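Local coordinates for hypothetical protein HI1011 (Haemophilus influenzae, PDB 1YZY) that catalyses the ATP-dependent phosphorylation of 3-oxo-tetronate to 3-oxo-tetronate 4-phosphate as a member of the four-carbon acid sugar kinase family, at residues Tyr286-Leu298 with Thr334-Val347. Numbering follows the deposited sequence.
Sequences YIEQLYQWVIANL and TFAKLAAKLKQYGV
Tyr291 drives its ring into the hole formed by Leu338, Lys341, Leu342 and Tyr345, and Lys341 lies across one face of it. The cation-pi geometry is nearly ideal: Lys341 NZ stands 3.9 Å from the centroid of the Tyr291 ring and 6° off its normal. Two bends near the end of the lysine chain bring NZ over the ring. The same ammonium makes a long salt bridge, 3.7 Å from Lys341 NZ to Glu288 OE1, and one water joins Glu288 OE2 to Lys341 NZ; Gln292 NE2 also holds that carboxylate. Tyr291 turns its edge to the face of Tyr345 in an offset edge-to-face pair, planes at 89° and centroids 6.0 Å apart. Ile295 CG2 covers a face of Tyr345 as a CH-pi contact, 3.8 Å from the centroid, while Leu298 CD1 meets the ring edge. No direct hydrogen bond crosses between the segments; besides the Glu288-Lys341 water, one water joins Tyr291 OH to Lys341 O and another Ile295 O to Tyr345 OH.

A turn earlier, Ile287 is a second knob, among Thr334, Lys337, Leu338 and Lys341; its CD1 lies 3.6 Å from Lys337 CD. On the inner side, Val294 CG1 meets Leu342 CD2 at 3.5 Å, and both residues rest on Val249. With axes 9.7 Å apart at closest approach and crossing at -46°, the two segments form a knobs-into-holes helix pair packed against strand 248-252 of the alpha/beta nucleotide-binding C-terminal domain.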
ATOM      1  N   TYR A 286      34.169   7.260  -3.322  1.00 33.58           N
ATOM      2  CA  TYR A 286      32.977   7.967  -3.778  1.00 30.18           C
ATOM      3  C   TYR A 286      31.908   8.135  -2.711  1.00 28.36           C
ATOM      4  O   TYR A 286      31.256   9.169  -2.641  1.00 24.64           O
ATOM      5  CB  TYR A 286      32.367   7.279  -4.997  1.00 27.03           C
ATOM      6  CG  TYR A 286      31.660   8.250  -5.900  1.00 27.20           C
ATOM      7  CD1 TYR A 286      32.267   9.453  -6.255  1.00 25.74           C
ATOM      8  CD2 TYR A 286      30.387   7.977  -6.406  1.00 25.94           C
ATOM      9  CE1 TYR A 286      31.635  10.368  -7.092  1.00 22.69           C
ATOM     10  CE2 TYR A 286      29.736   8.890  -7.252  1.00 24.03           C
ATOM     11  CZ  TYR A 286      30.372  10.085  -7.590  1.00 24.78           C
ATOM     12  OH  TYR A 286      29.767  11.000  -8.426  1.00 30.86           O
ATOM     13  N   ILE A 287      31.689   7.097  -1.921  1.00 29.63           N
ATOM     14  CA  ILE A 287      30.692   7.159  -0.871  1.00 28.56           C
ATOM     15  C   ILE A 287      31.116   8.161   0.200  1.00 28.68           C
ATOM     16  O   ILE A 287      30.279   8.870   0.758  1.00 29.28           O
ATOM     17  CB  ILE A 287      30.439   5.753  -0.281  1.00 30.48           C
ATOM     18  CG1 ILE A 287      29.798   4.866  -1.361  1.00 31.22           C
ATOM     19  CG2 ILE A 287      29.559   5.836   0.967  1.00 20.49           C
ATOM     20  CD1 ILE A 287      29.704   3.403  -1.008  1.00 34.91           C
ATOM     21  N   GLU A 288      32.414   8.228   0.477  1.00 25.12           N
ATOM     22  CA  GLU A 288      32.914   9.163   1.479  1.00 24.46           C
ATOM     23  C   GLU A 288      32.815  10.597   0.979  1.00 24.95           C
ATOM     24  O   GLU A 288      32.556  11.511   1.755  1.00 16.87           O
ATOM     25  CB  GLU A 288      34.361   8.845   1.860  1.00 27.58           C
ATOM     26  CG  GLU A 288      34.894   9.665   3.052  1.00 27.73           C
ATOM     27  CD  GLU A 288      34.204   9.341   4.376  1.00 34.18           C
ATOM     28  OE1 GLU A 288      33.709   8.201   4.542  1.00 36.34           O
ATOM     29  OE2 GLU A 288      34.174  10.223   5.264  1.00 33.01           O
ATOM     30  N   GLN A 289      33.044  10.793  -0.315  1.00 25.16           N
ATOM     31  CA  GLN A 289      32.967  12.124  -0.901  1.00 25.22           C
ATOM     32  C   GLN A 289      31.525  12.636  -0.837  1.00 24.96           C
ATOM     33  O   GLN A 289      31.283  13.771  -0.430  1.00 30.00           O
ATOM     34  CB  GLN A 289      33.446  12.102  -2.353  1.00 25.69           C
ATOM     35  CG  GLN A 289      33.601  13.488  -2.957  1.00 25.19           C
ATOM     36  CD  GLN A 289      33.592  13.480  -4.472  1.00 23.77           C
ATOM     37  OE1 GLN A 289      33.948  12.487  -5.103  1.00 26.91           O
ATOM     38  NE2 GLN A 289      33.188  14.598  -5.066  1.00 31.78           N
ATOM     39  N   LEU A 290      30.585  11.801  -1.272  1.00 26.63           N
ATOM     40  CA  LEU A 290      29.163  12.138  -1.267  1.00 22.42           C
ATOM     41  C   LEU A 290      28.661  12.425   0.142  1.00 21.90           C
ATOM     42  O   LEU A 290      27.812  13.298   0.332  1.00 24.79           O
ATOM     43  CB  LEU A 290      28.333  10.994  -1.856  1.00 24.88           C
ATOM     44  CG  LEU A 290      28.505  10.588  -3.316  1.00 21.91           C
ATOM     45  CD1 LEU A 290      27.744   9.311  -3.561  1.00 21.24           C
ATOM     46  CD2 LEU A 290      28.013  11.684  -4.229  1.00 31.20           C
ATOM     47  N   TYR A 291      29.119  11.631   1.107  1.00 23.27           N
ATOM     48  CA  TYR A 291      28.724  11.797   2.506  1.00 20.94           C
ATOM     49  C   TYR A 291      29.129  13.168   3.031  1.00 21.64           C
ATOM     50  O   TYR A 291      28.330  13.864   3.667  1.00 18.32           O
ATOM     51  CB  TYR A 291      29.367  10.706   3.371  1.00 20.12           C
ATOM     52  CG  TYR A 291      29.264  10.945   4.863  1.00 26.45           C
ATOM     53  CD1 TYR A 291      28.082  10.681   5.556  1.00 23.05           C
ATOM     54  CD2 TYR A 291      30.355  11.420   5.589  1.00 24.08           C
ATOM     55  CE1 TYR A 291      27.994  10.879   6.931  1.00 19.43           C
ATOM     56  CE2 TYR A 291      30.275  11.623   6.965  1.00 22.64           C
ATOM     57  CZ  TYR A 291      29.096  11.347   7.628  1.00 25.76           C
ATOM     58  OH  TYR A 291      29.025  11.507   8.991  1.00 29.14           O
ATOM     59  N   GLN A 292      30.392  13.520   2.801  1.00 19.46           N
ATOM     60  CA  GLN A 292      30.929  14.795   3.247  1.00 19.96           C
ATOM     61  C   GLN A 292      30.179  15.938   2.589  1.00 18.49           C
ATOM     62  O   GLN A 292      29.819  16.903   3.260  1.00 21.34           O
ATOM     63  CB  GLN A 292      32.434  14.891   2.953  1.00 23.47           C
ATOM     64  CG  GLN A 292      33.293  13.857   3.695  1.00 18.04           C
ATOM     65  CD  GLN A 292      33.231  13.974   5.222  1.00 25.29           C
ATOM     66  OE1 GLN A 292      33.030  15.058   5.776  1.00 27.74           O
ATOM     67  NE2 GLN A 292      33.432  12.849   5.907  1.00 21.87           N
ATOM     68  N   TRP A 293      29.939  15.819   1.283  1.00 16.25           N
ATOM     69  CA  TRP A 293      29.211  16.841   0.533  1.00 17.68           C
ATOM     70  C   TRP A 293      27.790  17.051   1.101  1.00 19.05           C
ATOM     71  O   TRP A 293      27.363  18.182   1.318  1.00 19.85           O
ATOM     72  CB  TRP A 293      29.156  16.465  -0.953  1.00 14.61           C
ATOM     73  CG  TRP A 293      28.405  17.452  -1.825  1.00 21.78           C
ATOM     74  CD1 TRP A 293      28.937  18.488  -2.535  1.00 16.93           C
ATOM     75  CD2 TRP A 293      26.991  17.491  -2.068  1.00 21.87           C
ATOM     76  NE1 TRP A 293      27.948  19.173  -3.200  1.00 11.96           N
ATOM     77  CE2 TRP A 293      26.744  18.582  -2.928  1.00 21.78           C
ATOM     78  CE3 TRP A 293      25.908  16.706  -1.641  1.00 25.40           C
ATOM     79  CZ2 TRP A 293      25.457  18.914  -3.368  1.00 21.17           C
ATOM     80  CZ3 TRP A 293      24.626  17.037  -2.081  1.00 25.38           C
ATOM     81  CH2 TRP A 293      24.416  18.133  -2.935  1.00 22.12           C
ATOM     82  N   VAL A 294      27.060  15.966   1.336  1.00 21.16           N
ATOM     83  CA  VAL A 294      25.704  16.064   1.884  1.00 22.16           C
ATOM     84  C   VAL A 294      25.656  16.821   3.212  1.00 24.52           C
ATOM     85  O   VAL A 294      24.901  17.778   3.354  1.00 19.06           O
ATOM     86  CB  VAL A 294      25.062  14.660   2.104  1.00 22.68           C
ATOM     87  CG1 VAL A 294      23.755  14.787   2.882  1.00 16.05           C
ATOM     88  CG2 VAL A 294      24.813  13.980   0.774  1.00 16.95           C
ATOM     89  N   ILE A 295      26.424  16.351   4.193  1.00 29.54           N
ATOM     90  CA  ILE A 295      26.446  16.967   5.514  1.00 32.64           C
ATOM     91  C   ILE A 295      26.932  18.418   5.523  1.00 31.88           C
ATOM     92  O   ILE A 295      26.577  19.187   6.417  1.00 32.35           O
ATOM     93  CB  ILE A 295      27.260  16.121   6.523  1.00 36.62           C
ATOM     94  CG1 ILE A 295      28.739  16.076   6.127  1.00 42.58           C
ATOM     95  CG2 ILE A 295      26.718  14.697   6.569  1.00 36.81           C
ATOM     96  CD1 ILE A 295      29.634  15.425   7.173  1.00 40.21           C
ATOM     97  N   ALA A 296      27.738  18.788   4.533  1.00 27.99           N
ATOM     98  CA  ALA A 296      28.257  20.148   4.430  1.00 29.03           C
ATOM     99  C   ALA A 296      27.260  21.068   3.742  1.00 29.36           C
ATOM    100  O   ALA A 296      27.484  22.281   3.631  1.00 35.02           O
ATOM    101  CB  ALA A 296      29.572  20.153   3.680  1.00 26.59           C
ATOM    102  N   ASN A 297      26.160  20.486   3.281  1.00 28.81           N
ATOM    103  CA  ASN A 297      25.110  21.239   2.610  1.00 30.02           C
ATOM    104  C   ASN A 297      23.766  20.958   3.265  1.00 31.29           C
ATOM    105  O   ASN A 297      22.720  21.094   2.629  1.00 32.62           O
ATOM    106  CB  ASN A 297      25.057  20.882   1.125  1.00 27.94           C
ATOM    107  CG  ASN A 297      26.172  21.527   0.328  1.00 26.40           C
ATOM    108  OD1 ASN A 297      26.253  22.753   0.235  1.00 29.90           O
ATOM    109  ND2 ASN A 297      27.017  20.707  -0.285  1.00 21.21           N
ATOM    110  N   LEU A 298      23.797  20.563   4.535  1.00 34.57           N
ATOM    111  CA  LEU A 298      22.581  20.266   5.287  1.00 36.57           C
ATOM    112  C   LEU A 298      21.942  21.505   5.900  1.00 38.05           C
ATOM    113  O   LEU A 298      20.935  21.411   6.604  1.00 41.50           O
ATOM    114  CB  LEU A 298      22.864  19.258   6.401  1.00 33.85           C
ATOM    115  CG  LEU A 298      22.929  17.778   6.042  1.00 37.21           C
ATOM    116  CD1 LEU A 298      23.154  16.979   7.309  1.00 33.12           C
ATOM    117  CD2 LEU A 298      21.640  17.336   5.359  1.00 38.44           C
ATOM    118  N   THR A 334      25.522   2.424  -3.638  1.00 26.66           N
ATOM    119  CA  THR A 334      25.951   3.759  -3.236  1.00 22.96           C
ATOM    120  C   THR A 334      24.914   4.467  -2.366  1.00 25.67           C
ATOM    121  O   THR A 334      25.255   5.008  -1.311  1.00 22.69           O
ATOM    122  CB  THR A 334      26.321   4.648  -4.459  1.00 29.58           C
ATOM    123  OG1 THR A 334      27.455   4.092  -5.143  1.00 29.84           O
ATOM    124  CG2 THR A 334      26.683   6.053  -4.003  1.00 19.00           C
ATOM    125  N   PHE A 335      23.661   4.494  -2.818  1.00 25.58           N
ATOM    126  CA  PHE A 335      22.590   5.126  -2.050  1.00 23.07           C
ATOM    127  C   PHE A 335      22.439   4.431  -0.703  1.00 21.19           C
ATOM    128  O   PHE A 335      22.260   5.075   0.327  1.00 29.36           O
ATOM    129  CB  PHE A 335      21.255   5.055  -2.803  1.00 25.56           C
ATOM    130  CG  PHE A 335      21.080   6.117  -3.852  1.00 25.08           C
ATOM    131  CD1 PHE A 335      21.189   7.466  -3.525  1.00 16.56           C
ATOM    132  CD2 PHE A 335      20.760   5.769  -5.162  1.00 23.63           C
ATOM    133  CE1 PHE A 335      20.976   8.453  -4.486  1.00 19.58           C
ATOM    134  CE2 PHE A 335      20.548   6.747  -6.130  1.00 20.48           C
ATOM    135  CZ  PHE A 335      20.654   8.095  -5.790  1.00 14.60           C
ATOM    136  N   ALA A 336      22.491   3.109  -0.722  1.00 22.71           N
ATOM    137  CA  ALA A 336      22.354   2.316   0.484  1.00 21.72           C
ATOM    138  C   ALA A 336      23.445   2.616   1.498  1.00 24.07           C
ATOM    139  O   ALA A 336      23.162   2.789   2.686  1.00 24.36           O
ATOM    140  CB  ALA A 336      22.365   0.841   0.137  1.00 19.92           C
ATOM    141  N   LYS A 337      24.694   2.635   1.049  1.00 17.42           N
ATOM    142  CA  LYS A 337      25.792   2.905   1.968  1.00 20.39           C
ATOM    143  C   LYS A 337      25.848   4.360   2.435  1.00 22.15           C
ATOM    144  O   LYS A 337      26.308   4.642   3.550  1.00 21.37           O
ATOM    145  CB  LYS A 337      27.124   2.439   1.373  1.00 29.05           C
ATOM    146  CG  LYS A 337      27.307   0.931   1.465  1.00 28.94           C
ATOM    147  CD  LYS A 337      28.612   0.464   0.840  1.00 45.19           C
ATOM    148  CE  LYS A 337      28.710  -1.061   0.867  1.00 47.22           C
ATOM    149  NZ  LYS A 337      29.856  -1.588   0.070  1.00 48.91           N
ATOM    150  N   LEU A 338      25.363   5.271   1.591  1.00 18.81           N
ATOM    151  CA  LEU A 338      25.331   6.682   1.931  1.00 11.80           C
ATOM    152  C   LEU A 338      24.229   6.916   2.946  1.00 14.23           C
ATOM    153  O   LEU A 338      24.426   7.616   3.939  1.00 16.26           O
ATOM    154  CB  LEU A 338      25.072   7.519   0.682  1.00  9.35           C
ATOM    155  CG  LEU A 338      24.892   9.038   0.815  1.00 18.35           C
ATOM    156  CD1 LEU A 338      26.102   9.690   1.471  1.00 11.47           C
ATOM    157  CD2 LEU A 338      24.652   9.633  -0.564  1.00 13.22           C
ATOM    158  N   ALA A 339      23.066   6.322   2.698  1.00 15.77           N
ATOM    159  CA  ALA A 339      21.919   6.467   3.587  1.00 18.04           C
ATOM    160  C   ALA A 339      22.226   5.947   4.978  1.00 18.39           C
ATOM    161  O   ALA A 339      21.709   6.463   5.969  1.00 23.24           O
ATOM    162  CB  ALA A 339      20.720   5.750   3.020  1.00 13.57           C
ATOM    163  N   ALA A 340      23.013   4.880   5.046  1.00 23.35           N
ATOM    164  CA  ALA A 340      23.390   4.298   6.330  1.00 22.79           C
ATOM    165  C   ALA A 340      24.341   5.224   7.088  1.00 23.48           C
ATOM    166  O   ALA A 340      24.252   5.345   8.311  1.00 25.25           O
ATOM    167  CB  ALA A 340      24.030   2.942   6.125  1.00 25.30           C
ATOM    168  N   LYS A 341      25.258   5.856   6.360  1.00 23.73           N
ATOM    169  CA  LYS A 341      26.219   6.779   6.962  1.00 24.87           C
ATOM    170  C   LYS A 341      25.526   8.051   7.430  1.00 27.36           C
ATOM    171  O   LYS A 341      25.835   8.569   8.503  1.00 22.51           O
ATOM    172  CB  LYS A 341      27.340   7.126   5.974  1.00 22.99           C
ATOM    173  CG  LYS A 341      28.210   5.932   5.578  1.00 18.08           C
ATOM    174  CD  LYS A 341      29.404   6.338   4.721  1.00 23.96           C
ATOM    175  CE  LYS A 341      30.691   6.475   5.538  1.00 34.32           C
ATOM    176  NZ  LYS A 341      30.654   7.565   6.561  1.00 45.81           N
ATOM    177  N   LEU A 342      24.593   8.549   6.621  1.00 26.73           N
ATOM    178  CA  LEU A 342      23.850   9.760   6.957  1.00 27.50           C
ATOM    179  C   LEU A 342      22.979   9.557   8.187  1.00 24.12           C
ATOM    180  O   LEU A 342      22.832  10.473   8.994  1.00 24.12           O
ATOM    181  CB  LEU A 342      22.991  10.222   5.776  1.00 24.33           C
ATOM    182  CG  LEU A 342      23.724  10.632   4.499  1.00 24.08           C
ATOM    183  CD1 LEU A 342      22.733  10.860   3.383  1.00 19.42           C
ATOM    184  CD2 LEU A 342      24.562  11.878   4.742  1.00 20.38           C
ATOM    185  N   LYS A 343      22.394   8.370   8.330  1.00 23.25           N
ATOM    186  CA  LYS A 343      21.548   8.100   9.489  1.00 26.42           C
ATOM    187  C   LYS A 343      22.390   8.066  10.758  1.00 27.41           C
ATOM    188  O   LYS A 343      21.950   8.538  11.811  1.00 28.40           O
ATOM    189  CB  LYS A 343      20.782   6.782   9.344  1.00 19.30           C
ATOM    190  CG  LYS A 343      19.622   6.649  10.339  1.00 26.40           C
ATOM    191  CD  LYS A 343      19.057   5.243  10.398  1.00 35.19           C
ATOM    192  CE  LYS A 343      19.926   4.327  11.240  1.00 44.11           C
ATOM    193  NZ  LYS A 343      19.438   2.922  11.240  1.00 48.34           N
ATOM    194  N   GLN A 344      23.570   7.454  10.670  1.00 30.31           N
ATOM    195  CA  GLN A 344      24.481   7.378  11.811  1.00 31.99           C
ATOM    196  C   GLN A 344      24.934   8.788  12.194  1.00 30.46           C
ATOM    197  O   GLN A 344      25.109   9.098  13.375  1.00 32.36           O
ATOM    198  CB  GLN A 344      25.689   6.490  11.481  1.00 37.65           C
ATOM    199  CG  GLN A 344      26.807   6.494  12.537  1.00 50.25           C
ATOM    200  CD  GLN A 344      26.346   6.058  13.932  1.00 56.69           C
ATOM    201  OE1 GLN A 344      26.801   6.597  14.945  1.00 60.39           O
ATOM    202  NE2 GLN A 344      25.464   5.065  13.986  1.00 59.67           N
ATOM    203  N   TYR A 345      25.116   9.641  11.192  1.00 28.58           N
ATOM    204  CA  TYR A 345      25.525  11.022  11.419  1.00 25.86           C
ATOM    205  C   TYR A 345      24.422  11.834  12.109  1.00 26.12           C
ATOM    206  O   TYR A 345      24.705  12.699  12.940  1.00 23.16           O
ATOM    207  CB  TYR A 345      25.929  11.678  10.094  1.00 25.17           C
ATOM    208  CG  TYR A 345      26.191  13.158  10.199  1.00 29.33           C
ATOM    209  CD1 TYR A 345      27.363  13.643  10.779  1.00 33.84           C
ATOM    210  CD2 TYR A 345      25.250  14.079   9.749  1.00 26.39           C
ATOM    211  CE1 TYR A 345      27.588  15.015  10.912  1.00 34.36           C
ATOM    212  CE2 TYR A 345      25.463  15.449   9.877  1.00 29.19           C
ATOM    213  CZ  TYR A 345      26.629  15.913  10.459  1.00 36.62           C
ATOM    214  OH  TYR A 345      26.821  17.272  10.593  1.00 33.73           O
ATOM    215  N   GLY A 346      23.168  11.580  11.747  1.00 24.21           N
ATOM    216  CA  GLY A 346      22.073  12.307  12.366  1.00 17.63           C
ATOM    217  C   GLY A 346      20.961  12.807  11.456  1.00 20.02           C
ATOM    218  O   GLY A 346      20.142  13.628  11.887  1.00 17.65           O
ATOM    219  N   VAL A 347      20.964  12.392  10.190  1.00 18.61           N
ATOM    220  CA  VAL A 347      19.908  12.797   9.263  1.00 24.27           C
ATOM    221  C   VAL A 347      18.669  11.985   9.641  1.00 19.57           C
ATOM    222  O   VAL A 347      18.751  10.768   9.808  1.00 21.19           O
ATOM    223  CB  VAL A 347      20.305  12.545   7.789  1.00 24.86           C
ATOM    224  CG1 VAL A 347      19.092  12.695   6.873  1.00 25.53           C
ATOM    225  CG2 VAL A 347      21.387  13.529   7.369  1.00 24.82           C
TER
HETATM  226  O   HOH W   1      33.043   8.937   7.954  1.00 42.99           O
HETATM  227  O   HOH W   2      28.404   8.564  10.017  1.00 38.64           O
HETATM  228  O   HOH W   3      25.706  19.245   8.975  1.00 41.73           O